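Local structure of triacylglycerol lipase (Clostridium botulinum, 5AH1) at residues A[105-108]-A[109-113]; A[198-201]-A[202-206]; A[250-253]-A[254-257]; A[277-280]-A[281-284]; A[304-307]-A[308-311]. The protein hydrolyses synthetic polyesters and probably triacylglycerols as a zinc-binding esterase of the alpha/beta-hydrolase fold. One frame throughout, in Å; residues are numbered along the deposited sequence. Where two conformers were deposited one is given.

All five contacts are local, each within one continuous run of chain, and they follow one another in numerical order along a single alpha/beta-hydrolase domain built on a parallel sheet of seven strands. Contact 1 lies on helix 106-112, between sheet strands 80-83 and 117-120, about 32 Å centre to centre from contact 5. Contacts 3 and 4 share one side, nearest atoms about 7 Å apart. Contacts 2 and 5, centres about 24 Å apart, each bring a side chain within about 9 Å of the zinc ion, and Ser309 of contact 5 is about 6 Å from a potassium ion. These two thus border the metal-bearing side, while the others are helix and loop packing.

Contact 1. Residues A[105-108]-A[109-113]; sequences DLQE and KLNAS
Asn111 reaches back one helical turn to Gln107. Its CB lies 3.6 Å from Gln107 O, and chi1 of -76° carries CG beside its own backbone N, with Asn111 CG likewise 3.6 Å from Gln107 O. At the tip, Asn111 ND2 stands 2.9 Å from Gln107 O, but the N-H points poorly at it (126°) and the bond is weak; the stronger acceptor for ND2 is Thr117 O. Gln107 O takes a straighter bond from Asn111 N at 3.0 Å. ND2 of Asn111 also comes within 3.5 Å of Gln107 CG, with the two side-chain amides turned 81° apart. A water accepts from Gln107 NE2 and, weakly, from Asn111 ND2, a loose bridge.

At the start of the helix Asp105 is the N-cap: its OD1 accepts a long, weak bond from Glu108 N at 3.4 Å, while OD2 pairs with Arg91 in a salt bridge. Leu110 N bonds firmly to Leu106 O at 2.8 Å.

Helix 106-112 is the crossover of a beta-alpha-beta unit joining strands 80-83 and 117-120. Gln107 and Asn111 bond to Thr119 and Thr117 of the second strand, while Leu106 and Leu110 pack on helix 437-448.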
loop_
_atom_site.group_PDB
_atom_site.type_symbol
_atom_site.label_atom_id
_atom_site.label_comp_id
_atom_site.label_asym_id
_atom_site.label_seq_id
_atom_site.Cartn_x
_atom_site.Cartn_y
_atom_site.Cartn_z
ATOM N N ASP A 105 -10.601 -4.449 -14.547
ATOM C CA ASP A 105 -9.330 -3.764 -14.761
ATOM C C ASP A 105 -9.530 -2.261 -14.541
ATOM O O ASP A 105 -9.903 -1.540 -15.472
ATOM C CB ASP A 105 -8.810 -4.075 -16.168
ATOM C CG ASP A 105 -7.402 -3.553 -16.404
ATOM O OD1 ASP A 105 -6.909 -2.744 -15.592
ATOM O OD2 ASP A 105 -6.775 -3.946 -17.405
ATOM N N LEU A 106 -9.323 -1.801 -13.308
ATOM C CA LEU A 106 -9.615 -0.405 -12.971
ATOM C C LEU A 106 -8.800 0.571 -13.813
ATOM O O LEU A 106 -9.333 1.602 -14.239
ATOM C CB LEU A 106 -9.364 -0.142 -11.485
ATOM C CG LEU A 106 -10.323 -0.788 -10.490
ATOM C CD1 LEU A 106 -9.823 -0.591 -9.079
ATOM C CD2 LEU A 106 -11.726 -0.214 -10.638
ATOM N N GLN A 107 -7.531 0.246 -14.071
ATOM C CA GLN A 107 -6.710 1.102 -14.924
ATOM C C GLN A 107 -7.400 1.330 -16.278
ATOM O O GLN A 107 -7.496 2.463 -16.775
ATOM C CB GLN A 107 -5.328 0.500 -15.152
ATOM C CG GLN A 107 -4.469 1.308 -16.120
ATOM C CD GLN A 107 -3.183 0.618 -16.495
ATOM O OE1 GLN A 107 -2.281 0.474 -15.672
ATOM N NE2 GLN A 107 -3.099 0.156 -17.738
ATOM N N GLU A 108 -7.875 0.247 -16.882
ATOM C CA GLU A 108 -8.512 0.336 -18.191
ATOM C C GLU A 108 -9.792 1.169 -18.112
ATOM O O GLU A 108 -10.045 2.009 -18.975
ATOM C CB GLU A 108 -8.804 -1.067 -18.740
ATOM C CG GLU A 108 -9.146 -1.112 -20.240
ATOM C CD GLU A 108 -10.601 -0.773 -20.554
ATOM O OE1 GLU A 108 -11.484 -1.034 -19.707
ATOM O OE2 GLU A 108 -10.862 -0.256 -21.666
ATOM N N LYS A 109 -10.588 0.944 -17.072
ATOM C CA LYS A 109 -11.848 1.667 -16.905
ATOM C C LYS A 109 -11.604 3.155 -16.721
ATOM O O LYS A 109 -12.332 3.991 -17.266
ATOM C CB LYS A 109 -12.633 1.104 -15.718
ATOM C CG LYS A 109 -13.068 -0.339 -15.878
ATOM C CD LYS A 109 -13.900 -0.563 -17.123
ATOM C CE LYS A 109 -14.352 -2.014 -17.219
ATOM N NZ LYS A 109 -15.191 -2.264 -18.424
ATOM N N LEU A 110 -10.579 3.493 -15.959
ATOM C CA LEU A 110 -10.225 4.883 -15.747
ATOM C C LEU A 110 -9.793 5.538 -17.053
ATOM O O LEU A 110 -10.297 6.589 -17.423
ATOM C CB LEU A 110 -9.117 4.971 -14.698
ATOM C CG LEU A 110 -9.605 4.775 -13.266
ATOM C CD1 LEU A 110 -8.464 4.376 -12.321
ATOM C CD2 LEU A 110 -10.292 6.051 -12.790
ATOM N N ASN A 111 -8.879 4.908 -17.774
ATOM C CA ASN A 111 -8.452 5.461 -19.053
ATOM C C ASN A 111 -9.606 5.593 -20.037
ATOM O O ASN A 111 -9.701 6.587 -20.761
ATOM C CB ASN A 111 -7.320 4.637 -19.654
ATOM C CG ASN A 111 -5.996 4.896 -18.963
ATOM O OD1 ASN A 111 -5.454 5.987 -19.045
ATOM N ND2 ASN A 111 -5.475 3.901 -18.278
ATOM N N ALA A 112 -10.501 4.614 -20.053
ATOM C CA ALA A 112 -11.620 4.637 -20.999
ATOM C C ALA A 112 -12.582 5.795 -20.722
ATOM O O ALA A 112 -13.270 6.278 -21.631
ATOM C CB ALA A 112 -12.362 3.309 -20.965
ATOM N N SER A 113 -12.634 6.240 -19.472
ATOM C CA SER A 113 -13.520 7.326 -19.076
ATOM C C SER A 113 -12.796 8.670 -18.987
ATOM O O SER A 113 -13.323 9.622 -18.422
ATOM C CB SER A 113 -14.246 6.993 -17.766
ATOM O OG SER A 113 -13.352 6.626 -16.729
HETATM O O HOH W 1 -5.391 0.839 -19.514
#

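Contact 2. Residues A[198-201]-A[202-206]; sequences GSEE and EINCG
With OG swung away from its own backbone N (chi1 162°), Ser199 points its hydroxyl into the first turn of helix 200-204, where Ser199 OG accepts from Glu202 N at 3.2 Å along a nearly straight N-H line (167°). This is the N-cap bond. The hydroxyl also gives a weak bond to Glu201 OE1. Glu202, its chain bent at chi2, lays its CG 3.5 Å from Ser199 OG before its carboxylate turns off to other partners.

Beyond the cap, Ile203 N bonds to Ser199 O at 2.9 Å, and Ile203 CG1 comes within 3.2 Å of Ser199 O. Glu200 and Asn204 sit one turn apart, linked by Asn204 N to Glu200 O at 2.9 Å. In one of the two conformers of Glu200, carboxylate and amide planes are inclined by 66°, and one water donates to Glu200 OE1 at 2.7 Å and to Asn204 OD1 at 2.9 Å.

The short helix follows helix 183-197 after the turn at Gly198. Ser199 and Glu202 touch Trp129 of helix 128-140, and the Glu202 carboxylate accepts from the backbone N of Ala149 and of the zinc ligand His150, at the start of helix 148-154.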
loop_
_atom_site.group_PDB
_atom_site.type_symbol
_atom_site.label_atom_id
_atom_site.label_comp_id
_atom_site.label_asym_id
_atom_site.label_seq_id
_atom_site.Cartn_x
_atom_site.Cartn_y
_atom_site.Cartn_z
ATOM N N GLY A 198 15.264 14.863 -0.751
ATOM C CA GLY A 198 16.430 14.010 -0.875
ATOM C C GLY A 198 16.791 13.233 0.389
ATOM O O GLY A 198 15.980 13.108 1.307
ATOM N N SER A 199 18.012 12.696 0.410
ATOM C CA SER A 199 18.549 11.958 1.547
ATOM C C SER A 199 19.926 12.492 1.903
ATOM O O SER A 199 20.856 12.423 1.098
ATOM C CB SER A 199 18.665 10.475 1.199
ATOM O OG SER A 199 19.546 9.843 2.109
ATOM N N GLU A 200 20.064 13.028 3.112
ATOM C CA GLU A 200 21.346 13.563 3.560
ATOM C C GLU A 200 22.416 12.477 3.577
ATOM O O GLU A 200 23.561 12.716 3.198
ATOM C CB GLU A 200 21.216 14.197 4.952
ATOM C CG GLU A 200 20.308 15.429 5.011
ATOM C CD GLU A 200 20.722 16.530 4.046
ATOM O OE1 GLU A 200 21.920 16.887 4.018
ATOM O OE2 GLU A 200 19.842 17.052 3.327
ATOM N N GLU A 201 22.043 11.277 4.007
ATOM C CA GLU A 201 23.019 10.184 4.069
ATOM C C GLU A 201 23.577 9.892 2.686
ATOM O O GLU A 201 24.782 9.707 2.526
ATOM C CB GLU A 201 22.409 8.901 4.650
ATOM C CG GLU A 201 21.889 9.039 6.062
ATOM C CD GLU A 201 20.381 9.307 6.112
ATOM O OE1 GLU A 201 19.910 10.243 5.425
ATOM O OE2 GLU A 201 19.660 8.570 6.827
ATOM N N GLU A 202 22.707 9.852 1.676
ATOM C CA GLU A 202 23.185 9.593 0.330
ATOM C C GLU A 202 23.995 10.768 -0.224
ATOM O O GLU A 202 25.028 10.578 -0.861
ATOM C CB GLU A 202 22.033 9.249 -0.609
ATOM C CG GLU A 202 21.276 7.997 -0.253
ATOM C CD GLU A 202 22.133 6.749 -0.163
ATOM O OE1 GLU A 202 23.213 6.678 -0.797
ATOM O OE2 GLU A 202 21.678 5.819 0.538
ATOM N N ILE A 203 23.503 11.984 -0.022
ATOM C CA ILE A 203 24.186 13.163 -0.530
ATOM C C ILE A 203 25.595 13.262 0.038
ATOM O O ILE A 203 26.528 13.639 -0.675
ATOM C CB ILE A 203 23.385 14.446 -0.190
ATOM C CG1 ILE A 203 22.096 14.512 -1.013
ATOM C CG2 ILE A 203 24.224 15.709 -0.406
ATOM C CD1 ILE A 203 21.093 15.514 -0.466
ATOM N N ASN A 204 25.749 12.949 1.324
ATOM C CA ASN A 204 27.019 13.178 2.011
ATOM C C ASN A 204 28.025 12.038 1.902
ATOM O O ASN A 204 29.156 12.200 2.318
ATOM C CB ASN A 204 26.781 13.487 3.495
ATOM C CG ASN A 204 26.102 14.818 3.711
ATOM O OD1 ASN A 204 26.210 15.719 2.885
ATOM N ND2 ASN A 204 25.420 14.959 4.841
ATOM N N CYS A 205 27.655 10.890 1.352
ATOM C CA CYS A 205 28.597 9.775 1.381
ATOM C C CYS A 205 29.602 9.806 0.231
ATOM O O CYS A 205 30.556 9.032 0.232
ATOM C CB CYS A 205 27.871 8.441 1.447
ATOM S SG CYS A 205 27.144 7.947 -0.094
ATOM N N GLY A 206 29.415 10.705 -0.733
ATOM C CA GLY A 206 30.417 10.879 -1.771
ATOM C C GLY A 206 30.446 9.752 -2.796
ATOM O O GLY A 206 31.507 9.413 -3.322
HETATM O O HOH W 2 24.211 17.770 2.826
#

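Contact 3. Residues A[250-253]-A[254-257]; sequences FGVL and GTIT
Phe250 meets the following turn through its backbone: its O accepts from Gly254 N at 2.9 Å. Its ring leads the other way, onto Ile288 and Leu292 of helix 284-292 and onto Met87. Gly251 O comes next and receives Thr255 N at 3.2 Å, while the methyl Thr255 CG2 lies 3.5 Å from that same oxygen.

Val252 O is where backbone and side chain converge. It accepts from Thr255 OG1 at 2.7 Å, in the carbonyl plane and on a lone pair, and also from Thr255 N, which stands well above that plane, 65° out of it. Two bonds from one residue therefore grip this oxygen from different directions. The Thr255 hydroxyl gets there because chi1 of 69° sets OG1 between its own backbone N and carbonyl carbon, aiming it back along the helix. These bonds belong to the C-terminal end of helix 242-257, in an alpha/beta-hydrolase domain, and here the i to i+4 pattern mixes with i to i+3 bonds, a tightening common in the last turn of a helix. The Val252 side chain packs on Ile355.

Leu253 O repeats the double acceptance with two backbone donors. Thr257 N approaches in the carbonyl plane at 2.9 Å, whereas Ile256 N comes from above it. The Leu253 side chain touches Thr257 as well: its CD1 meets the methyl Thr257 CG2 at 3.9 Å, the two chains running obliquely past each other. Thr257 also touches Leu262 in the loop that follows, and Ile256 rests on Tyr97.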
loop_
_atom_site.group_PDB
_atom_site.type_symbol
_atom_site.label_atom_id
_atom_site.label_comp_id
_atom_site.label_asym_id
_atom_site.label_seq_id
_atom_site.Cartn_x
_atom_site.Cartn_y
_atom_site.Cartn_z
ATOM N N PHE A 250 0.891 -15.748 1.778
ATOM C CA PHE A 250 0.926 -16.694 0.650
ATOM C C PHE A 250 -0.364 -17.502 0.615
ATOM O O PHE A 250 -0.894 -17.791 -0.453
ATOM C CB PHE A 250 2.125 -17.642 0.724
ATOM C CG PHE A 250 3.405 -17.041 0.228
ATOM C CD1 PHE A 250 3.539 -16.625 -1.085
ATOM C CD2 PHE A 250 4.492 -16.928 1.067
ATOM C CE1 PHE A 250 4.731 -16.086 -1.531
ATOM C CE2 PHE A 250 5.675 -16.388 0.627
ATOM C CZ PHE A 250 5.798 -15.964 -0.666
ATOM N N GLY A 251 -0.862 -17.870 1.785
ATOM C CA GLY A 251 -2.161 -18.515 1.889
ATOM C C GLY A 251 -3.264 -17.652 1.293
ATOM O O GLY A 251 -4.074 -18.132 0.505
ATOM N N VAL A 252 -3.304 -16.371 1.666
ATOM C CA VAL A 252 -4.296 -15.458 1.113
ATOM C C VAL A 252 -4.150 -15.391 -0.413
ATOM O O VAL A 252 -5.137 -15.440 -1.150
ATOM C CB VAL A 252 -4.188 -14.047 1.719
ATOM C CG1 VAL A 252 -5.191 -13.129 1.061
ATOM C CG2 VAL A 252 -4.436 -14.085 3.224
ATOM N N LEU A 253 -2.917 -15.285 -0.894
ATOM C CA LEU A 253 -2.680 -15.272 -2.337
ATOM C C LEU A 253 -3.277 -16.530 -2.983
ATOM O O LEU A 253 -3.902 -16.456 -4.039
ATOM C CB LEU A 253 -1.180 -15.139 -2.628
ATOM C CG LEU A 253 -0.752 -15.186 -4.099
ATOM C CD1 LEU A 253 -1.402 -14.083 -4.923
ATOM C CD2 LEU A 253 0.760 -15.081 -4.196
ATOM N N GLY A 254 -3.104 -17.673 -2.328
ATOM C CA GLY A 254 -3.643 -18.927 -2.815
ATOM C C GLY A 254 -5.159 -18.948 -2.930
ATOM O O GLY A 254 -5.683 -19.666 -3.780
ATOM N N THR A 255 -5.870 -18.187 -2.093
ATOM C CA THR A 255 -7.330 -18.145 -2.192
ATOM C C THR A 255 -7.744 -17.461 -3.485
ATOM O O THR A 255 -8.872 -17.624 -3.940
ATOM C CB THR A 255 -8.017 -17.424 -0.989
ATOM O OG1 THR A 255 -7.747 -16.014 -1.013
ATOM C CG2 THR A 255 -7.567 -18.030 0.328
ATOM N N ILE A 256 -6.825 -16.696 -4.068
ATOM C CA ILE A 256 -7.059 -16.019 -5.335
ATOM C C ILE A 256 -6.544 -16.843 -6.506
ATOM O O ILE A 256 -7.246 -17.013 -7.497
ATOM C CB ILE A 256 -6.395 -14.627 -5.346
ATOM C CG1 ILE A 256 -6.973 -13.766 -4.222
ATOM C CG2 ILE A 256 -6.572 -13.948 -6.692
ATOM C CD1 ILE A 256 -8.473 -13.635 -4.242
ATOM N N THR A 257 -5.326 -17.365 -6.407
ATOM C CA THR A 257 -4.746 -18.097 -7.534
ATOM C C THR A 257 -5.331 -19.495 -7.671
ATOM O O THR A 257 -5.353 -20.055 -8.770
ATOM C CB THR A 257 -3.213 -18.252 -7.402
ATOM O OG1 THR A 257 -2.897 -18.984 -6.214
ATOM C CG2 THR A 257 -2.544 -16.900 -7.337
#

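Contact 4. Residues A[277-280]-A[281-284]; sequences KKQN and GESQ
This is a surface beta turn, fastened by side chains at its base, in the loop between helix 242-257 and helix 284-292. The chain reverses from Gln279 to Glu282 in a type II turn, closed by Glu282 N donating to Gln279 O at 3.0 Å. Gly281 sits at its third position, with the positive phi that such a turn requires there.

The Glu282 side chain crosses the turn and closes it a second time. Its chain is extended, with CG trans to the backbone N (chi1 -171°), which brings Glu282 OE1 to 2.9 Å from Gln279 N; the N-H points almost straight at the oxygen (170°), which is met on its anti side and somewhat out of the carboxylate plane. That same oxygen forms a salt bridge with Arg290 of helix 284-292, so backbone and guanidinium together fix the carboxylate. The Gln279 side chain crosses it obliquely, though its amide plane is only 19° from the carboxylate plane, with Gln279 CB 3.7 Å from Glu282 OE1.

Lys278 reaches across to Gln284, the two side chains at about a right angle. Its CG passes 3.6 Å from Glu282 OE1, then the chain bends at chi3, and Lys278 NZ donates to Gln284 OE1 at 2.8 Å, nearly in line with the amide C=O. A water accepts from NZ and donates to Glu282 O at 2.7 Å. Gln284 NE2 is held in turn by Tyr267 O. Just past the turn, Ser283 OG accepts from Asp286 N: a type II turn runs directly into the N-cap of helix 284-292.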
loop_
_atom_site.group_PDB
_atom_site.type_symbol
_atom_site.label_atom_id
_atom_site.label_comp_id
_atom_site.label_asym_id
_atom_site.label_seq_id
_atom_site.Cartn_x
_atom_site.Cartn_y
_atom_site.Cartn_z
ATOM N N LYS A 277 16.931 -13.964 -5.986
ATOM C CA LYS A 277 16.259 -14.325 -7.234
ATOM C C LYS A 277 16.009 -15.827 -7.287
ATOM O O LYS A 277 16.778 -16.609 -6.727
ATOM C CB LYS A 277 17.104 -13.920 -8.441
ATOM C CG LYS A 277 17.294 -12.429 -8.533
ATOM C CD LYS A 277 18.287 -12.039 -9.619
ATOM C CE LYS A 277 17.719 -12.205 -11.003
ATOM N NZ LYS A 277 18.483 -11.351 -11.963
ATOM N N LYS A 278 14.949 -16.240 -7.974
ATOM C CA LYS A 278 14.746 -17.652 -8.263
ATOM C C LYS A 278 15.946 -18.202 -9.045
ATOM O O LYS A 278 16.384 -17.604 -10.026
ATOM C CB LYS A 278 13.454 -17.856 -9.046
ATOM C CG LYS A 278 13.118 -19.334 -9.255
ATOM C CD LYS A 278 11.624 -19.582 -9.402
ATOM C CE LYS A 278 11.107 -19.020 -10.674
ATOM N NZ LYS A 278 9.717 -19.482 -10.902
ATOM N N GLN A 279 16.490 -19.330 -8.597
ATOM C CA GLN A 279 17.697 -19.892 -9.205
ATOM C C GLN A 279 17.400 -20.618 -10.511
ATOM O O GLN A 279 16.281 -21.069 -10.750
ATOM C CB GLN A 279 18.393 -20.847 -8.230
ATOM C CG GLN A 279 18.900 -20.181 -6.951
ATOM C CD GLN A 279 19.266 -21.189 -5.858
ATOM O OE1 GLN A 279 18.855 -22.349 -5.899
ATOM N NE2 GLN A 279 20.010 -20.730 -4.857
ATOM N N ASN A 280 18.415 -20.747 -11.360
ATOM C CA ASN A 280 18.261 -21.493 -12.595
ATOM C C ASN A 280 17.809 -22.923 -12.309
ATOM O O ASN A 280 18.426 -23.635 -11.507
ATOM C CB ASN A 280 19.572 -21.509 -13.368
ATOM C CG ASN A 280 19.412 -22.085 -14.748
ATOM O OD1 ASN A 280 19.666 -23.270 -14.974
ATOM N ND2 ASN A 280 18.978 -21.252 -15.687
ATOM N N GLY A 281 16.710 -23.320 -12.940
ATOM C CA GLY A 281 16.164 -24.655 -12.790
ATOM C C GLY A 281 15.367 -24.902 -11.519
ATOM O O GLY A 281 14.963 -26.028 -11.247
ATOM N N GLU A 282 15.149 -23.858 -10.730
ATOM C CA GLU A 282 14.441 -23.987 -9.463
ATOM C C GLU A 282 12.946 -23.879 -9.696
ATOM O O GLU A 282 12.494 -23.047 -10.474
ATOM C CB GLU A 282 14.900 -22.893 -8.505
ATOM C CG GLU A 282 14.388 -23.057 -7.085
ATOM C CD GLU A 282 14.879 -21.966 -6.152
ATOM O OE1 GLU A 282 15.073 -20.819 -6.609
ATOM O OE2 GLU A 282 15.061 -22.246 -4.949
ATOM N N SER A 283 12.180 -24.746 -9.047
ATOM C CA SER A 283 10.726 -24.667 -9.128
ATOM C C SER A 283 10.193 -23.512 -8.299
ATOM O O SER A 283 10.859 -23.046 -7.376
ATOM C CB SER A 283 10.105 -25.959 -8.615
ATOM O OG SER A 283 10.340 -26.096 -7.229
ATOM N N GLN A 284 8.973 -23.075 -8.599
ATOM C CA GLN A 284 8.344 -22.037 -7.794
ATOM C C GLN A 284 8.224 -22.483 -6.339
ATOM O O GLN A 284 8.470 -21.693 -5.432
ATOM C CB GLN A 284 6.975 -21.644 -8.361
ATOM C CG GLN A 284 6.320 -20.445 -7.678
ATOM C CD GLN A 284 6.872 -19.105 -8.147
ATOM O OE1 GLN A 284 7.837 -19.043 -8.904
ATOM N NE2 GLN A 284 6.250 -18.029 -7.707
HETATM O O HOH W 3 10.181 -22.200 -11.677
HETATM O O HOH W 4 13.730 -21.412 -12.691
#

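Contact 5. Residues A[304-307]-A[308-311]; sequences ATYD and LSTE
A helix-to-helix junction lies here: helix 304-308 gives way to helix 310-317, with Ser309 as N-cap of the second, capping the backbone N of Gly312. The same hydroxyl looks back as well. Ser309 OG donates to Tyr306 O at 2.7 Å, in the carbonyl plane and on a lone pair, while Ser309 N reaches that oxygen at 3.0 Å from well above the plane (63° out). A chi1 of 72° puts OG between its own N and carbonyl carbon, where it can serve both helices.

Leu308 closes the earlier turn: its N bonds to Ala304 O at 2.8 Å, and its CG comes within 3.2 Å of Ala304 O. The Tyr306 ring extends past the junction to Glu311, where Tyr306 CE1 is 3.7 Å from Glu311 OE1, ring and carboxylate planes 50° apart. Its hydroxyl bonds to Glu315 on the second helix.

Around the junction, Ala304 and Leu308 pack on Met183 of helix 183-197, and Leu308 lies near, without touching, what is probably the nucleophile elbow. Ser309 touches the potassium ligands Ser237 and Asp238 of helix 235-239, Thr305 rests on helix 242-257, and Asp307 accepts from Asn128 N at the start of helix 128-140.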
loop_
_atom_site.group_PDB
_atom_site.type_symbol
_atom_site.label_atom_id
_atom_site.label_comp_id
_atom_site.label_asym_id
_atom_site.label_seq_id
_atom_site.Cartn_x
_atom_site.Cartn_y
_atom_site.Cartn_z
ATOM N N ALA A 304 9.697 -5.456 4.604
ATOM C CA ALA A 304 8.339 -4.950 4.792
ATOM C C ALA A 304 7.759 -5.236 6.177
ATOM O O ALA A 304 7.040 -4.413 6.724
ATOM C CB ALA A 304 7.398 -5.500 3.722
ATOM N N THR A 305 8.038 -6.409 6.725
ATOM C CA THR A 305 7.444 -6.812 7.991
ATOM C C THR A 305 7.837 -5.858 9.127
ATOM O O THR A 305 7.012 -5.558 10.001
ATOM C CB THR A 305 7.775 -8.298 8.294
ATOM O OG1 THR A 305 9.135 -8.571 7.963
ATOM C CG2 THR A 305 6.905 -9.190 7.444
ATOM N N TYR A 306 9.060 -5.332 9.096
ATOM C CA TYR A 306 9.464 -4.313 10.058
ATOM C C TYR A 306 8.750 -2.989 9.782
ATOM O O TYR A 306 8.199 -2.352 10.686
ATOM C CB TYR A 306 10.976 -4.100 10.055
ATOM C CG TYR A 306 11.364 -2.940 10.937
ATOM C CD1 TYR A 306 11.475 -3.085 12.311
ATOM C CD2 TYR A 306 11.570 -1.676 10.402
ATOM C CE1 TYR A 306 11.802 -2.018 13.120
ATOM C CE2 TYR A 306 11.882 -0.609 11.199
ATOM C CZ TYR A 306 12.006 -0.771 12.552
ATOM O OH TYR A 306 12.313 0.318 13.340
ATOM N N ASP A 307 8.755 -2.564 8.524
ATOM C CA ASP A 307 8.177 -1.275 8.150
ATOM C C ASP A 307 6.662 -1.205 8.386
ATOM O O ASP A 307 6.103 -0.110 8.537
ATOM C CB ASP A 307 8.516 -0.973 6.686
ATOM C CG ASP A 307 9.848 -0.229 6.515
ATOM O OD1 ASP A 307 10.548 0.012 7.529
ATOM O OD2 ASP A 307 10.173 0.112 5.350
ATOM N N LEU A 308 6.007 -2.362 8.383
ATOM C CA LEU A 308 4.581 -2.494 8.676
ATOM C C LEU A 308 4.241 -2.486 10.150
ATOM O O LEU A 308 3.091 -2.239 10.507
ATOM C CB LEU A 308 4.028 -3.776 8.058
ATOM C CG LEU A 308 3.956 -3.775 6.527
ATOM C CD1 LEU A 308 3.699 -5.174 6.006
ATOM C CD2 LEU A 308 2.882 -2.816 6.008
ATOM N N SER A 309 5.222 -2.805 10.996
ATOM C CA SER A 309 4.983 -2.838 12.434
ATOM C C SER A 309 4.783 -1.421 12.953
ATOM O O SER A 309 5.192 -0.448 12.305
ATOM C CB SER A 309 6.154 -3.494 13.169
ATOM O OG SER A 309 7.311 -2.675 13.203
ATOM N N THR A 310 4.178 -1.273 14.126
ATOM C CA THR A 310 3.958 0.073 14.644
ATOM C C THR A 310 5.286 0.771 14.951
ATOM O O THR A 310 5.428 1.962 14.677
ATOM C CB THR A 310 3.010 0.070 15.850
ATOM O OG1 THR A 310 3.546 -0.728 16.906
ATOM C CG2 THR A 310 1.624 -0.467 15.431
ATOM N N GLU A 311 6.259 0.049 15.506
ATOM C CA GLU A 311 7.581 0.627 15.708
ATOM C C GLU A 311 8.204 1.121 14.388
ATOM O O GLU A 311 8.803 2.204 14.328
ATOM C CB GLU A 311 8.494 -0.419 16.345
ATOM C CG GLU A 311 9.918 0.055 16.657
ATOM C CD GLU A 311 10.842 -1.085 17.088
ATOM O OE1 GLU A 311 10.635 -2.222 16.604
ATOM O OE2 GLU A 311 11.762 -0.845 17.907
#